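Local coordinates for protein group 3 allergen SMIPP-S YvT004A06 (Sarcoptes scabiei type hominis, PDB 3H7T) that has the two-barrel fold of trypsin-like serine proteases but belongs to a group of inactivated paralogues from the scabies mite and is probably not an active protease, at residues S7-E12 with G137-A142; P13-V18 with S123-T128; N84-I89 with L222-I227; E106-L111 with L215-Y220. One frame throughout, in Å; residues are numbered along the deposited sequence. Where two conformers were deposited one is given.

How the interactions relate
Interactions 1 and 2 adjoin each other on one side of the molecule, and both reach the sheet in which strands 119-124 and 140-147 are neighbours. Interaction 1 is partly buried and polar, built on carboxylates, a serine and waters; interaction 2 lies deeper and rests on a tryptophan edge and one bridging water. Interactions 3 and 4 meet at the C-terminal helix: 3 is a buried, apolar seat for the helix on the six-stranded barrel, with zinc at its rim, and 4 is a more exposed contact that combines a backbone hydrogen bond, a weak arginine bond and apolar side chains. Y86 and Y220 touch between them, and V18 packs on I89 to join interactions 2 and 3.

Interaction 1: residues S7-E12 with G137-A142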
loop_
_atom_site.group_PDB
_atom_site.type_symbol
_atom_site.label_atom_id
_atom_site.label_comp_id
_atom_site.label_asym_id
_atom_site.label_seq_id
_atom_site.Cartn_x
_atom_site.Cartn_y
_atom_site.Cartn_z
ATOM N N SER A 7 -0.672 -0.764 -16.580
ATOM C CA SER A 7 -1.694 -1.731 -16.257
ATOM C C SER A 7 -3.079 -1.204 -16.636
ATOM O O SER A 7 -3.208 -0.250 -17.407
ATOM C CB SER A 7 -1.638 -2.072 -14.766
ATOM O OG SER A 7 -2.401 -3.235 -14.486
ATOM N N ASP A 8 -4.101 -1.840 -16.077
ATOM C CA ASP A 8 -5.490 -1.441 -16.261
ATOM C C ASP A 8 -6.230 -1.755 -14.968
ATOM O O ASP A 8 -5.911 -2.747 -14.296
ATOM C CB ASP A 8 -6.111 -2.208 -17.427
ATOM C CG ASP A 8 -7.493 -1.707 -17.777
ATOM O OD1 ASP A 8 -8.478 -2.289 -17.279
ATOM O OD2 ASP A 8 -7.598 -0.718 -18.534
ATOM N N ILE A 9 -7.205 -0.921 -14.610
ATOM C CA ILE A 9 -7.940 -1.099 -13.349
ATOM C C ILE A 9 -8.718 -2.424 -13.309
ATOM O O ILE A 9 -9.022 -2.924 -12.226
ATOM C CB ILE A 9 -8.839 0.131 -12.986
ATOM C CG1 ILE A 9 -9.274 0.106 -11.511
ATOM C CG2 ILE A 9 -10.065 0.220 -13.904
ATOM C CD1 ILE A 9 -8.132 0.216 -10.479
ATOM N N THR A 10 -9.001 -3.001 -14.480
ATOM C CA THR A 10 -9.649 -4.318 -14.541
ATOM C C THR A 10 -8.682 -5.440 -14.146
ATOM O O THR A 10 -9.113 -6.506 -13.707
ATOM C CB THR A 10 -10.349 -4.609 -15.915
ATOM O OG1 THR A 10 -9.381 -4.710 -16.963
ATOM C CG2 THR A 10 -11.364 -3.515 -16.261
ATOM N N LYS A 11 -7.379 -5.182 -14.258
ATOM C CA LYS A 11 -6.366 -6.139 -13.792
ATOM C C LYS A 11 -6.142 -6.070 -12.285
ATOM O O LYS A 11 -5.713 -7.045 -11.682
ATOM C CB LYS A 11 -5.034 -5.963 -14.528
ATOM C CG LYS A 11 -5.166 -5.755 -16.036
ATOM C CD LYS A 11 -5.381 -7.058 -16.792
ATOM C CE LYS A 11 -4.062 -7.650 -17.267
ATOM N NZ LYS A 11 -3.267 -6.674 -18.080
ATOM N N GLU A 12 -6.405 -4.913 -11.680
ATOM C CA GLU A 12 -6.292 -4.766 -10.226
ATOM C C GLU A 12 -7.461 -3.959 -9.680
ATOM O O GLU A 12 -7.255 -2.871 -9.143
ATOM C CB GLU A 12 -4.961 -4.109 -9.821
ATOM C CG GLU A 12 -3.718 -4.913 -10.129
ATOM C CD GLU A 12 -3.111 -4.588 -11.484
ATOM O OE1 GLU A 12 -3.194 -3.418 -11.937
ATOM O OE2 GLU A 12 -2.523 -5.502 -12.089
ATOM N N GLY A 137 0.388 9.206 -14.288
ATOM C CA GLY A 137 -1.033 9.401 -14.605
ATOM C C GLY A 137 -1.783 8.082 -14.775
ATOM O O GLY A 137 -2.985 7.991 -14.501
ATOM N N ASP A 138 -1.052 7.058 -15.212
ATOM C CA ASP A 138 -1.601 5.747 -15.526
ATOM C C ASP A 138 -1.246 4.762 -14.418
ATOM O O ASP A 138 -0.149 4.831 -13.843
ATOM C CB ASP A 138 -0.988 5.223 -16.829
ATOM C CG ASP A 138 -1.287 6.103 -18.033
ATOM O OD1 ASP A 138 -2.420 6.603 -18.168
ATOM O OD2 ASP A 138 -0.383 6.259 -18.880
ATOM N N LEU A 139 -2.168 3.851 -14.126
ATOM C CA LEU A 139 -1.905 2.760 -13.190
ATOM C C LEU A 139 -0.809 1.852 -13.759
ATOM O O LEU A 139 -0.870 1.447 -14.928
ATOM C CB LEU A 139 -3.191 1.964 -12.905
ATOM C CG LEU A 139 -3.056 0.732 -11.996
ATOM C CD1 LEU A 139 -2.803 1.171 -10.559
ATOM C CD2 LEU A 139 -4.304 -0.150 -12.081
ATOM N N MET A 140 0.214 1.588 -12.945
ATOM C CA MET A 140 1.320 0.706 -13.324
ATOM C C MET A 140 1.265 -0.561 -12.481
ATOM O O MET A 140 0.733 -0.540 -11.370
ATOM C CB MET A 140 2.665 1.388 -13.103
ATOM C CG MET A 140 2.810 2.776 -13.780
ATOM S SD MET A 140 2.757 2.679 -15.580
ATOM C CE MET A 140 4.411 2.109 -15.950
ATOM N N GLU A 141 1.845 -1.646 -12.992
ATOM C CA GLU A 141 1.937 -2.888 -12.225
ATOM C C GLU A 141 3.324 -3.504 -12.348
ATOM O O GLU A 141 4.016 -3.291 -13.341
ATOM C CB GLU A 141 0.880 -3.907 -12.691
ATOM C CG GLU A 141 1.105 -4.385 -14.127
ATOM C CD GLU A 141 0.230 -5.558 -14.532
ATOM O OE1 GLU A 141 0.771 -6.505 -15.131
ATOM O OE2 GLU A 141 -0.987 -5.542 -14.261
ATOM N N ALA A 142 3.721 -4.270 -11.339
ATOM C CA ALA A 142 4.911 -5.108 -11.431
ATOM C C ALA A 142 4.822 -6.294 -10.482
ATOM O O ALA A 142 4.142 -6.241 -9.446
ATOM C CB ALA A 142 6.179 -4.302 -11.159
HETATM O O HOH W 1 -2.832 2.178 -16.800
HETATM O O HOH W 2 -0.930 -7.679 -17.069
#
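S7 swings OG to the side away from its own backbone N (chi1 -166°), and E141 stands CG between its backbone N and carbonyl carbon (chi1 65°) with the rest of the chain extended, which carries its carboxylate alongside S7. S7 OG thus lies 2.7 Å from E141 OE2. It is also 2.7 Å from E12 OE1, and its one proton can serve either acceptor. The two carboxylate planes stand 63° apart, and E12 OE2 approaches E141 OE2 to 2.7 Å. On its other oxygen, OE1, E141 has a salt bridge to K5 and accepts a hydrogen bond from a water that in turn accepts one from K11 NZ.

Beside this polar cluster the backbones are tied where S7 N donates to L139 O at 2.8 Å, and a second water links that carbonyl to S7 O. L139 lays CD2 against E12 OE1 (3.5 Å), and the same methyl meets I9 CD1 at 4.2 Å, the two side chains crossing at about a right angle. The contact joins the loop between strands 5-6 and 15-20, which D8 shapes with an Asx turn to T10, to the start of strand 140-147. With two glutamates this close, one of them may well be protonated, and the salt bridge to K5, with K11 nearby, would probably favour keeping the charge on E141.

Interaction 2: residues P13-V18 with S123-T128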
loop_
_atom_site.group_PDB
_atom_site.type_symbol
_atom_site.label_atom_id
_atom_site.label_comp_id
_atom_site.label_asym_id
_atom_site.label_seq_id
_atom_site.Cartn_x
_atom_site.Cartn_y
_atom_site.Cartn_z
ATOM N N PRO A 13 -8.697 -4.503 -9.803
ATOM C CA PRO A 13 -9.927 -3.769 -9.471
ATOM C C PRO A 13 -10.067 -3.399 -7.995
ATOM O O PRO A 13 -10.989 -2.656 -7.634
ATOM C CB PRO A 13 -11.039 -4.733 -9.906
ATOM C CG PRO A 13 -10.395 -6.088 -9.901
ATOM C CD PRO A 13 -8.994 -5.845 -10.342
ATOM N N TRP A 14 -9.152 -3.904 -7.166
ATOM C CA TRP A 14 -9.099 -3.582 -5.740
ATOM C C TRP A 14 -8.352 -2.284 -5.455
ATOM O O TRP A 14 -8.509 -1.699 -4.380
ATOM C CB TRP A 14 -8.450 -4.733 -4.954
ATOM C CG TRP A 14 -7.158 -5.229 -5.557
ATOM C CD1 TRP A 14 -5.893 -4.749 -5.315
ATOM C CD2 TRP A 14 -7.007 -6.302 -6.493
ATOM N NE1 TRP A 14 -4.976 -5.458 -6.048
ATOM C CE2 TRP A 14 -5.631 -6.415 -6.781
ATOM C CE3 TRP A 14 -7.907 -7.181 -7.119
ATOM C CZ2 TRP A 14 -5.123 -7.376 -7.674
ATOM C CZ3 TRP A 14 -7.404 -8.133 -8.002
ATOM C CH2 TRP A 14 -6.017 -8.218 -8.270
ATOM N N ALA A 15 -7.541 -1.843 -6.417
ATOM C CA ALA A 15 -6.694 -0.664 -6.243
ATOM C C ALA A 15 -7.492 0.632 -6.250
ATOM O O ALA A 15 -8.380 0.829 -7.087
ATOM C CB ALA A 15 -5.598 -0.628 -7.307
ATOM N N VAL A 16 -7.180 1.497 -5.291
ATOM C CA VAL A 16 -7.733 2.844 -5.237
ATOM C C VAL A 16 -6.655 3.902 -5.023
ATOM O O VAL A 16 -5.529 3.603 -4.595
ATOM C CB VAL A 16 -8.838 2.997 -4.149
ATOM C CG1 VAL A 16 -9.983 2.018 -4.392
ATOM C CG2 VAL A 16 -8.273 2.838 -2.749
ATOM N N GLY A 17 -7.016 5.146 -5.338
ATOM C CA GLY A 17 -6.179 6.291 -5.057
ATOM C C GLY A 17 -6.615 6.958 -3.771
ATOM O O GLY A 17 -7.812 7.042 -3.472
ATOM N N VAL A 18 -5.644 7.409 -2.988
ATOM C CA VAL A 18 -5.949 8.117 -1.748
ATOM C C VAL A 18 -5.438 9.544 -1.871
ATOM O O VAL A 18 -4.241 9.811 -1.745
ATOM C CB VAL A 18 -5.381 7.413 -0.498
ATOM C CG1 VAL A 18 -5.735 8.195 0.778
ATOM C CG2 VAL A 18 -5.904 5.972 -0.414
ATOM N N SER A 123 0.618 -2.699 -7.581
ATOM C CA SER A 123 0.017 -1.794 -8.553
ATOM C C SER A 123 -0.251 -0.442 -7.914
ATOM O O SER A 123 -0.710 -0.362 -6.769
ATOM C CB SER A 123 -1.274 -2.405 -9.121
ATOM O OG SER A 123 -2.181 -2.710 -8.083
ATOM N N GLY A 124 0.075 0.625 -8.640
ATOM C CA GLY A 124 -0.140 1.972 -8.137
ATOM C C GLY A 124 0.223 3.048 -9.139
ATOM O O GLY A 124 0.521 2.755 -10.300
ATOM N N TRP A 125 0.190 4.290 -8.672
ATOM C CA TRP A 125 0.400 5.471 -9.520
ATOM C C TRP A 125 1.616 6.293 -9.097
ATOM O O TRP A 125 1.694 7.475 -9.413
ATOM C CB TRP A 125 -0.830 6.379 -9.473
ATOM C CG TRP A 125 -2.086 5.791 -10.047
ATOM C CD1 TRP A 125 -2.545 5.927 -11.325
ATOM C CD2 TRP A 125 -3.063 5.020 -9.347
ATOM N NE1 TRP A 125 -3.746 5.277 -11.474
ATOM C CE2 TRP A 125 -4.090 4.706 -10.274
ATOM C CE3 TRP A 125 -3.171 4.551 -8.028
ATOM C CZ2 TRP A 125 -5.207 3.938 -9.928
ATOM C CZ3 TRP A 125 -4.295 3.793 -7.679
ATOM C CH2 TRP A 125 -5.295 3.496 -8.627
ATOM N N GLY A 126 2.566 5.674 -8.398
ATOM C CA GLY A 126 3.779 6.380 -7.965
ATOM C C GLY A 126 4.752 6.643 -9.103
ATOM O O GLY A 126 4.533 6.189 -10.236
ATOM N N SER A 127 5.848 7.339 -8.783
ATOM C CA SER A 127 6.867 7.691 -9.770
ATOM C C SER A 127 7.436 6.451 -10.457
ATOM O O SER A 127 7.482 5.360 -9.859
ATOM C CB SER A 127 7.980 8.515 -9.113
ATOM O OG SER A 127 8.894 9.000 -10.076
ATOM N N THR A 128 7.847 6.620 -11.717
ATOM C CA THR A 128 8.368 5.523 -12.529
ATOM C C THR A 128 9.866 5.638 -12.858
ATOM O O THR A 128 10.377 4.916 -13.712
ATOM C CB THR A 128 7.562 5.354 -13.841
ATOM O OG1 THR A 128 7.646 6.566 -14.602
ATOM C CG2 THR A 128 6.080 5.028 -13.542
HETATM O O HOH W 3 -2.085 -5.050 -6.551
#
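The W125 indole presents an edge to strand 15-20: V16 O lies near the ring plane, 3.3 Å from W125 CZ3, and the carbonyl carbon of A15 also sits at this rim, 4.3 Å from W125 CH2. G17 N comes to the ring obliquely, 3.8 Å from W125 CZ3. The other flat group, W14, has a water in plane at its edge, which accepts from W14 NE1 at 3.0 Å and lies 2.8 Å from S123 OG. The water bridges W14 NE1 and S123 OG, which are themselves 4.4 Å apart.

W125 sets CG beside its backbone N (chi1 -65°), which sends the six-membered ring toward the strand, while NE1 donates to S58 O outside the contact. A15 turns its CB toward the second segment, 4.3 Å from W125 CH2 and close to S123 OG as well. The short touching parts, 14-17 and 123-125, run in nearly the same direction, 18° apart, yet too far from each other to pair as strands. Strand 15-20 belongs to the six-stranded barrel and strand 119-124 to the second sheet, so this buried seam lies between the two halves of the chymotrypsin-type fold. G124-W125-G126 is the Gly-Trp-Gly sequence familiar from trypsin-like proteases.

Interaction 3: residues N84-I89 with L222-I227; sequences NNYAVI and LDIKDI. With ZN (zinc ion), chain G.
Y86 reaches across to the helix at roughly a right angle to D223, its OH 3.2 Å from D223 CB and its ring turned 51° from the plane of that carboxylate. The next helical side chain, I224, crosses the tyrosine obliquely. Its CG1 lies beside the backbone N and a chi2 of -51° bends the chain, placing CD1 3.4 Å from Y86 CE1. One turn on from D223, I227 comes to the edge of the same ring and chiefly faces V88. These two side chains slide past each other in opposite directions, with V88 CG2 3.8 Å from I227 CD1 and V88 CG1 the same distance from I227 CG2.

In this way the C-terminal helix 221-228 is laid against strand 87-91 of the six-stranded barrel, as in other chymotrypsin-fold proteins. Y86 stands where active trypsin-like proteases have the aspartate of the catalytic triad, consistent with the name of this inactivated paralogue, and its ring also meets that of Y220, with the planes at about 45°. The interface between the two segments is otherwise apolar, and the I224 side chain also touches L31 and I37. At the rim nearer the start of the helix, D223 binds a zinc ion through OD2 at 1.9 Å; a water is a second ligand of the metal, also at 1.9 Å.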
loop_
_atom_site.group_PDB
_atom_site.type_symbol
_atom_site.label_atom_id
_atom_site.label_comp_id
_atom_site.label_asym_id
_atom_site.label_seq_id
_atom_site.Cartn_x
_atom_site.Cartn_y
_atom_site.Cartn_z
ATOM N N ASN A 84 4.206 -0.545 12.136
ATOM C CA ASN A 84 2.742 -0.582 12.073
ATOM C C ASN A 84 2.209 0.452 11.082
ATOM O O ASN A 84 1.223 1.137 11.348
ATOM C CB ASN A 84 2.136 -0.351 13.463
ATOM C CG ASN A 84 2.873 -1.106 14.560
ATOM O OD1 ASN A 84 3.196 -2.288 14.415
ATOM N ND2 ASN A 84 3.161 -0.414 15.657
ATOM N N ASN A 85 2.874 0.536 9.931
ATOM C CA ASN A 85 2.579 1.545 8.921
ATOM C C ASN A 85 1.371 1.152 8.056
ATOM O O ASN A 85 1.504 0.850 6.869
ATOM C CB ASN A 85 3.842 1.784 8.080
ATOM C CG ASN A 85 3.682 2.883 7.043
ATOM O OD1 ASN A 85 2.725 3.659 7.062
ATOM N ND2 ASN A 85 4.635 2.945 6.119
ATOM N N TYR A 86 0.192 1.145 8.675
ATOM C CA TYR A 86 -1.060 0.961 7.941
ATOM C C TYR A 86 -2.162 1.846 8.513
ATOM O O TYR A 86 -2.129 2.230 9.692
ATOM C CB TYR A 86 -1.487 -0.510 7.932
ATOM C CG TYR A 86 -1.852 -1.045 9.308
ATOM C CD1 TYR A 86 -3.183 -1.185 9.687
ATOM C CD2 TYR A 86 -0.865 -1.407 10.222
ATOM C CE1 TYR A 86 -3.527 -1.671 10.950
ATOM C CE2 TYR A 86 -1.194 -1.886 11.487
ATOM C CZ TYR A 86 -2.529 -2.020 11.840
ATOM O OH TYR A 86 -2.867 -2.496 13.085
ATOM N N ALA A 87 -3.123 2.198 7.663
ATOM C CA ALA A 87 -4.321 2.887 8.134
ATOM C C ALA A 87 -5.547 2.355 7.429
ATOM O O ALA A 87 -5.482 1.950 6.268
ATOM C CB ALA A 87 -4.206 4.384 7.939
ATOM N N VAL A 88 -6.665 2.346 8.141
ATOM C CA VAL A 88 -7.917 1.946 7.534
ATOM C C VAL A 88 -8.827 3.153 7.443
ATOM O O VAL A 88 -9.019 3.888 8.416
ATOM C CB VAL A 88 -8.592 0.774 8.276
ATOM C CG1 VAL A 88 -9.946 0.464 7.657
ATOM C CG2 VAL A 88 -7.689 -0.456 8.237
ATOM N N ILE A 89 -9.358 3.358 6.248
ATOM C CA ILE A 89 -10.224 4.482 5.972
ATOM C C ILE A 89 -11.639 3.965 5.787
ATOM O O ILE A 89 -11.876 3.042 5.004
ATOM C CB ILE A 89 -9.758 5.259 4.710
ATOM C CG1 ILE A 89 -8.325 5.779 4.899
ATOM C CG2 ILE A 89 -10.715 6.414 4.408
ATOM C CD1 ILE A 89 -7.641 6.264 3.602
ATOM N N LEU A 222 -5.761 -9.449 12.680
ATOM C CA LEU A 222 -6.605 -9.290 13.868
ATOM C C LEU A 222 -6.962 -7.827 14.087
ATOM O O LEU A 222 -8.104 -7.495 14.414
ATOM C CB LEU A 222 -5.895 -9.814 15.120
ATOM C CG LEU A 222 -5.405 -11.263 15.177
ATOM C CD1 LEU A 222 -4.430 -11.422 16.330
ATOM C CD2 LEU A 222 -6.563 -12.250 15.291
ATOM N N ASP A 223 -5.970 -6.956 13.918
ATOM C CA ASP A 223 -6.197 -5.523 14.026
ATOM C C ASP A 223 -7.142 -5.018 12.937
ATOM O O ASP A 223 -8.063 -4.251 13.228
ATOM C CB ASP A 223 -4.873 -4.771 13.979
ATOM C CG ASP A 223 -3.956 -5.146 15.116
ATOM O OD1 ASP A 223 -4.167 -4.635 16.235
ATOM O OD2 ASP A 223 -3.027 -5.958 14.891
ATOM N N ILE A 224 -6.923 -5.458 11.695
ATOM C CA ILE A 224 -7.778 -5.039 10.576
ATOM C C ILE A 224 -9.226 -5.465 10.814
ATOM O O ILE A 224 -10.159 -4.688 10.579
ATOM C CB ILE A 224 -7.312 -5.596 9.186
ATOM C CG1 ILE A 224 -5.808 -5.379 8.929
ATOM C CG2 ILE A 224 -8.146 -4.984 8.064
ATOM C CD1 ILE A 224 -5.311 -3.989 9.140
ATOM N N LYS A 225 -9.401 -6.700 11.288
ATOM C CA LYS A 225 -10.731 -7.243 11.554
ATOM C C LYS A 225 -11.394 -6.595 12.774
ATOM O O LYS A 225 -12.618 -6.469 12.820
ATOM C CB LYS A 225 -10.677 -8.769 11.680
ATOM C CG LYS A 225 -10.451 -9.456 10.341
ATOM C CD LYS A 225 -10.337 -10.966 10.469
ATOM C CE LYS A 225 -10.384 -11.611 9.089
ATOM N NZ LYS A 225 -10.143 -13.077 9.127
ATOM N N ASP A 226 -10.581 -6.179 13.747
ATOM C CA ASP A 226 -11.065 -5.409 14.899
ATOM C C ASP A 226 -11.604 -4.044 14.482
ATOM O O ASP A 226 -12.636 -3.600 14.992
ATOM C CB ASP A 226 -9.948 -5.203 15.923
ATOM C CG ASP A 226 -9.720 -6.421 16.810
ATOM O OD1 ASP A 226 -10.434 -7.438 16.668
ATOM O OD2 ASP A 226 -8.801 -6.355 17.651
ATOM N N ILE A 227 -10.875 -3.378 13.584
ATOM C CA ILE A 227 -11.269 -2.081 13.062
ATOM C C ILE A 227 -12.613 -2.203 12.353
ATOM O O ILE A 227 -13.531 -1.426 12.625
ATOM C CB ILE A 227 -10.206 -1.488 12.086
ATOM C CG1 ILE A 227 -8.988 -0.967 12.857
ATOM C CG2 ILE A 227 -10.808 -0.359 11.270
ATOM C CD1 ILE A 227 -7.772 -0.686 11.985
HETATM ZN ZN ZN G . -1.692 -6.215 16.249
HETATM O O HOH W 4 -0.594 -7.545 15.360
#

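Interaction 4: residues E106-L111 with L215-Y220; sequences ELPSLL and LRVGYY
L111 and G218 bring their backbones together, CA to CA at 4.1 Å, where L111 N donates to G218 O (2.9 Å, 151° at the hydrogen) as the chain from 217 to 219 takes helical angles. A second tie comes from R216, whose NH2 gives L111 O a weak bond of 2.9 Å with a bent angle of 123°. That carbonyl oxygen sits in the guanidinium plane, at its edge. The arginine is held more firmly elsewhere, NH1 donating to D167 O, and Y219 CD1 lies over one face of the guanidinium toward its rim.

Apolar groups close the rest. V217, with CG1 trans to its backbone N (chi1 179°), puts that methyl 3.7 Å from P108 CD and 3.9 Å from L107 CD2, crossing both side chains at about a right angle. P108 also lies over the glycine, CG 3.7 Å from G218 N. On the outer side L111 CD2 rests 3.9 Å from Y219 CD1, the leucine running obliquely to the ring, and the same methyl reaches Y219 CA. Y220 then occupies the N-cap of the helix that follows. The arrangement belongs to the chymotrypsin-type fold: the connection between the two barrels, which leads from strand 87-91 to strand 119-124, packs against the turn by which strand 212-216 passes into the C-terminal helix.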
loop_
_atom_site.group_PDB
_atom_site.type_symbol
_atom_site.label_atom_id
_atom_site.label_comp_id
_atom_site.label_asym_id
_atom_site.label_seq_id
_atom_site.Cartn_x
_atom_site.Cartn_y
_atom_site.Cartn_z
ATOM N N GLU A 106 -9.525 -9.930 -0.730
ATOM C CA GLU A 106 -9.614 -10.700 0.518
ATOM C C GLU A 106 -8.362 -10.558 1.380
ATOM O O GLU A 106 -7.257 -10.387 0.867
ATOM C CB GLU A 106 -9.891 -12.185 0.235
ATOM C CG GLU A 106 -11.248 -12.478 -0.413
ATOM C CD GLU A 106 -12.429 -11.967 0.400
ATOM O OE1 GLU A 106 -12.507 -12.275 1.609
ATOM O OE2 GLU A 106 -13.286 -11.261 -0.179
ATOM N N LEU A 107 -8.540 -10.626 2.694
ATOM C CA LEU A 107 -7.405 -10.630 3.617
ATOM C C LEU A 107 -6.725 -12.003 3.641
ATOM O O LEU A 107 -7.368 -13.010 3.358
ATOM C CB LEU A 107 -7.852 -10.197 5.019
ATOM C CG LEU A 107 -8.291 -8.732 5.160
ATOM C CD1 LEU A 107 -8.945 -8.459 6.525
ATOM C CD2 LEU A 107 -7.094 -7.804 4.947
ATOM N N PRO A 108 -5.414 -12.047 3.959
ATOM C CA PRO A 108 -4.692 -13.309 4.039
ATOM C C PRO A 108 -4.972 -13.998 5.379
ATOM O O PRO A 108 -5.542 -13.376 6.272
ATOM C CB PRO A 108 -3.236 -12.853 4.016
ATOM C CG PRO A 108 -3.262 -11.575 4.764
ATOM C CD PRO A 108 -4.545 -10.908 4.316
ATOM N N SER A 109 -4.532 -15.246 5.515
ATOM C CA SER A 109 -4.606 -15.981 6.781
ATOM C C SER A 109 -3.669 -15.361 7.820
ATOM O O SER A 109 -2.719 -14.632 7.472
ATOM C CB SER A 109 -4.250 -17.451 6.560
ATOM O OG SER A 109 -2.945 -17.570 6.017
ATOM N N LEU A 110 -3.941 -15.645 9.092
ATOM C CA LEU A 110 -3.192 -15.049 10.188
ATOM C C LEU A 110 -1.698 -15.304 10.059
ATOM O O LEU A 110 -1.272 -16.432 9.806
ATOM C CB LEU A 110 -3.695 -15.557 11.544
ATOM C CG LEU A 110 -2.930 -15.074 12.783
ATOM C CD1 LEU A 110 -3.161 -13.585 13.058
ATOM C CD2 LEU A 110 -3.314 -15.910 13.994
ATOM N N LEU A 111 -0.925 -14.235 10.233
ATOM C CA LEU A 111 0.534 -14.275 10.181
ATOM C C LEU A 111 1.125 -14.774 8.855
ATOM O O LEU A 111 2.278 -15.206 8.810
ATOM C CB LEU A 111 1.105 -15.031 11.391
ATOM C CG LEU A 111 0.968 -14.342 12.758
ATOM C CD1 LEU A 111 1.325 -15.318 13.873
ATOM C CD2 LEU A 111 1.836 -13.091 12.852
ATOM N N LEU A 215 4.207 -3.546 4.355
ATOM C CA LEU A 215 3.551 -4.029 5.555
ATOM C C LEU A 215 3.085 -5.467 5.327
ATOM O O LEU A 215 2.459 -5.781 4.310
ATOM C CB LEU A 215 2.363 -3.152 5.941
ATOM C CG LEU A 215 1.714 -3.555 7.264
ATOM C CD1 LEU A 215 2.020 -2.505 8.322
ATOM C CD2 LEU A 215 0.211 -3.754 7.086
ATOM N N ARG A 216 3.419 -6.342 6.264
ATOM C CA ARG A 216 2.954 -7.728 6.211
ATOM C C ARG A 216 1.544 -7.748 6.783
ATOM O O ARG A 216 1.360 -7.703 8.007
ATOM C CB ARG A 216 3.878 -8.639 7.029
ATOM C CG ARG A 216 3.814 -10.116 6.612
ATOM C CD ARG A 216 3.635 -11.085 7.764
ATOM N NE ARG A 216 4.740 -11.106 8.703
ATOM C CZ ARG A 216 5.047 -12.127 9.504
ATOM N NH1 ARG A 216 6.070 -12.005 10.326
ATOM N NH2 ARG A 216 4.355 -13.262 9.490
ATOM N N VAL A 217 0.555 -7.816 5.895
ATOM C CA VAL A 217 -0.852 -7.770 6.293
ATOM C C VAL A 217 -1.233 -8.894 7.262
ATOM O O VAL A 217 -1.924 -8.643 8.242
ATOM C CB VAL A 217 -1.807 -7.739 5.070
ATOM C CG1 VAL A 217 -3.267 -7.704 5.528
ATOM C CG2 VAL A 217 -1.519 -6.506 4.203
ATOM N N GLY A 218 -0.746 -10.110 7.000
ATOM C CA GLY A 218 -0.929 -11.259 7.897
ATOM C C GLY A 218 -0.674 -10.962 9.366
ATOM O O GLY A 218 -1.429 -11.422 10.252
ATOM N N TYR A 219 0.367 -10.167 9.618
ATOM C CA TYR A 219 0.797 -9.794 10.967
ATOM C C TYR A 219 -0.257 -8.937 11.684
ATOM O O TYR A 219 -0.321 -8.901 12.922
ATOM C CB TYR A 219 2.144 -9.064 10.896
ATOM C CG TYR A 219 2.823 -8.811 12.227
ATOM C CD1 TYR A 219 3.809 -9.680 12.712
ATOM C CD2 TYR A 219 2.488 -7.697 12.998
ATOM C CE1 TYR A 219 4.444 -9.435 13.938
ATOM C CE2 TYR A 219 3.099 -7.455 14.220
ATOM C CZ TYR A 219 4.075 -8.323 14.685
ATOM O OH TYR A 219 4.676 -8.054 15.892
ATOM N N TYR A 220 -1.098 -8.270 10.902
ATOM C CA TYR A 220 -2.028 -7.298 11.447
ATOM C C TYR A 220 -3.505 -7.625 11.171
ATOM O O TYR A 220 -4.372 -6.777 11.394
ATOM C CB TYR A 220 -1.679 -5.902 10.899
ATOM C CG TYR A 220 -0.313 -5.401 11.312
ATOM C CD1 TYR A 220 -0.120 -4.805 12.557
ATOM C CD2 TYR A 220 0.781 -5.501 10.453
ATOM C CE1 TYR A 220 1.126 -4.332 12.944
ATOM C CE2 TYR A 220 2.038 -5.018 10.830
ATOM C CZ TYR A 220 2.195 -4.439 12.079
ATOM O OH TYR A 220 3.412 -3.966 12.485
#